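Local coordinates for protein hookworm platelet inhibitor 1 (Ancylostoma caninum, PDB 4TPV) that inhibits platelet aggregation and adhesion for a blood-feeding hookworm, possibly by binding platelet integrins, at residues Ser90-Phe93 with Glu94-Gly97. Sequence-based numbering, arbitrary orientation. Where two conformers were deposited one is given.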
loop_
_atom_site.group_PDB
_atom_site.type_symbol
_atom_site.label_atom_id
_atom_site.label_comp_id
_atom_site.label_asym_id
_atom_site.label_seq_id
_atom_site.Cartn_x
_atom_site.Cartn_y
_atom_site.Cartn_z
ATOM N N SER A 90 9.567 0.045 -7.879
ATOM C CA SER A 90 10.928 -0.178 -8.378
ATOM C C SER A 90 11.900 -0.685 -7.304
ATOM O O SER A 90 12.961 -1.230 -7.627
ATOM C CB SER A 90 11.474 1.103 -9.008
ATOM O OG SER A 90 10.796 1.395 -10.221
ATOM N N GLU A 91 11.542 -0.542 -6.034
ATOM C CA GLU A 91 12.395 -1.027 -4.959
ATOM C C GLU A 91 12.436 -2.543 -4.916
ATOM O O GLU A 91 13.252 -3.133 -4.205
ATOM C CB GLU A 91 11.920 -0.480 -3.608
ATOM C CG GLU A 91 12.095 1.015 -3.488
ATOM C CD GLU A 91 11.722 1.527 -2.115
ATOM O OE1 GLU A 91 11.090 0.756 -1.358
ATOM O OE2 GLU A 91 12.102 2.677 -1.791
ATOM N N ILE A 92 11.526 -3.172 -5.654
ATOM C CA ILE A 92 11.476 -4.628 -5.691
ATOM C C ILE A 92 12.845 -5.225 -6.045
ATOM O O ILE A 92 13.191 -6.306 -5.571
ATOM C CB ILE A 92 10.382 -5.112 -6.683
ATOM C CG1 ILE A 92 10.030 -6.569 -6.415
ATOM C CG2 ILE A 92 10.780 -4.834 -8.147
ATOM C CD1 ILE A 92 8.906 -7.091 -7.325
ATOM N N PHE A 93 13.628 -4.490 -6.830
ATOM C CA PHE A 93 14.968 -4.958 -7.199
ATOM C C PHE A 93 15.954 -5.005 -6.042
ATOM O O PHE A 93 17.017 -5.620 -6.157
ATOM C CB PHE A 93 15.526 -4.079 -8.336
ATOM C CG PHE A 93 14.819 -4.290 -9.641
ATOM C CD1 PHE A 93 15.171 -5.359 -10.462
ATOM C CD2 PHE A 93 13.784 -3.455 -10.030
ATOM C CE1 PHE A 93 14.511 -5.570 -11.663
ATOM C CE2 PHE A 93 13.112 -3.665 -11.224
ATOM C CZ PHE A 93 13.478 -4.721 -12.044
ATOM N N GLU A 94 15.613 -4.374 -4.922
ATOM C CA GLU A 94 16.508 -4.371 -3.767
ATOM C C GLU A 94 16.060 -5.345 -2.677
ATOM O O GLU A 94 16.768 -5.540 -1.685
ATOM C CB GLU A 94 16.632 -2.944 -3.195
ATOM C CG GLU A 94 17.246 -1.952 -4.183
ATOM C CD GLU A 94 18.703 -2.255 -4.511
ATOM O OE1 GLU A 94 19.427 -2.811 -3.654
ATOM O OE2 GLU A 94 19.132 -1.931 -5.645
ATOM N N LEU A 95 14.893 -5.962 -2.850
ATOM C CA LEU A 95 14.455 -7.000 -1.931
ATOM C C LEU A 95 15.409 -8.183 -1.990
ATOM O O LEU A 95 15.994 -8.465 -3.042
ATOM C CB LEU A 95 13.036 -7.464 -2.253
ATOM C CG LEU A 95 11.915 -6.519 -1.821
ATOM C CD1 LEU A 95 10.606 -6.993 -2.369
ATOM C CD2 LEU A 95 11.867 -6.421 -0.319
ATOM N N ARG A 96 15.561 -8.855 -0.851
ATOM C CA ARG A 96 16.365 -10.069 -0.746
ATOM C C ARG A 96 15.641 -11.140 0.070
ATOM O O ARG A 96 16.061 -11.513 1.181
ATOM C CB ARG A 96 17.725 -9.754 -0.117
ATOM C CG ARG A 96 18.536 -8.727 -0.883
ATOM C CD ARG A 96 19.081 -9.282 -2.197
ATOM N NE ARG A 96 19.969 -8.328 -2.867
ATOM C CZ ARG A 96 19.587 -7.491 -3.829
ATOM N NH1 ARG A 96 18.325 -7.475 -4.256
ATOM N NH2 ARG A 96 20.472 -6.669 -4.382
ATOM N N GLY A 97 14.504 -11.582 -0.452
ATOM C CA GLY A 97 13.739 -12.625 0.182
ATOM C C GLY A 97 12.636 -12.061 1.058
ATOM O O GLY A 97 12.300 -10.878 0.986
HETATM O O HOH W 1 14.890 -8.492 -5.635
HETATM O O HOH W 2 19.926 -4.534 -6.234
#
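Arg-96 folds its guanidinium back onto the turn that precedes it, and NH1 reaches two carbonyls at once. Arg-96 NH1 donates to Phe-93 O at 3.0 Å, nearly straight (164°) and almost in the guanidinium plane, and to Leu-95 O at 2.8 Å. The side chain sets off away from 90-93, but a bend at chi2 (-72°) helps bring its end back to the turn. Arg-96 NH2 donates to a water 2.9 Å away; that water donates a hydrogen bond to Phe-93 O and a weak one to Glu-94 OE2. Phe-93 O thus has two donors, NH1 and the water, and the arginine and glutamate are linked through solvent rather than directly.

Backbone bonds close the 3-10 turn. Glu-94 N donates to Glu-91 O (2.8 Å), and Leu-95 N makes a longer bond of 3.2 Å to Ile-92 O. A second water donates to both Ile-92 O and Leu-95 O, 2.8 Å from each, bridging the last turn to the extended chain beyond it. Leu-95 O is therefore held by this water and by NH1. Apolar contact is slight: Ile-92 CG1, swung anti to the backbone N (chi1 -162°), lies 4.1 Å from Leu-95 CD1.

The whole piece is a surface turn in the CAP domain, running on from helix 80-89 into the loop that leads to helix 107-113. Glu-91 ties it to the start of the latter through Asn-108 ND2 and Ile-109 N, while Ile-92 and Leu-95 rest on Tyr-34 and Phe-30 of helix 13-34.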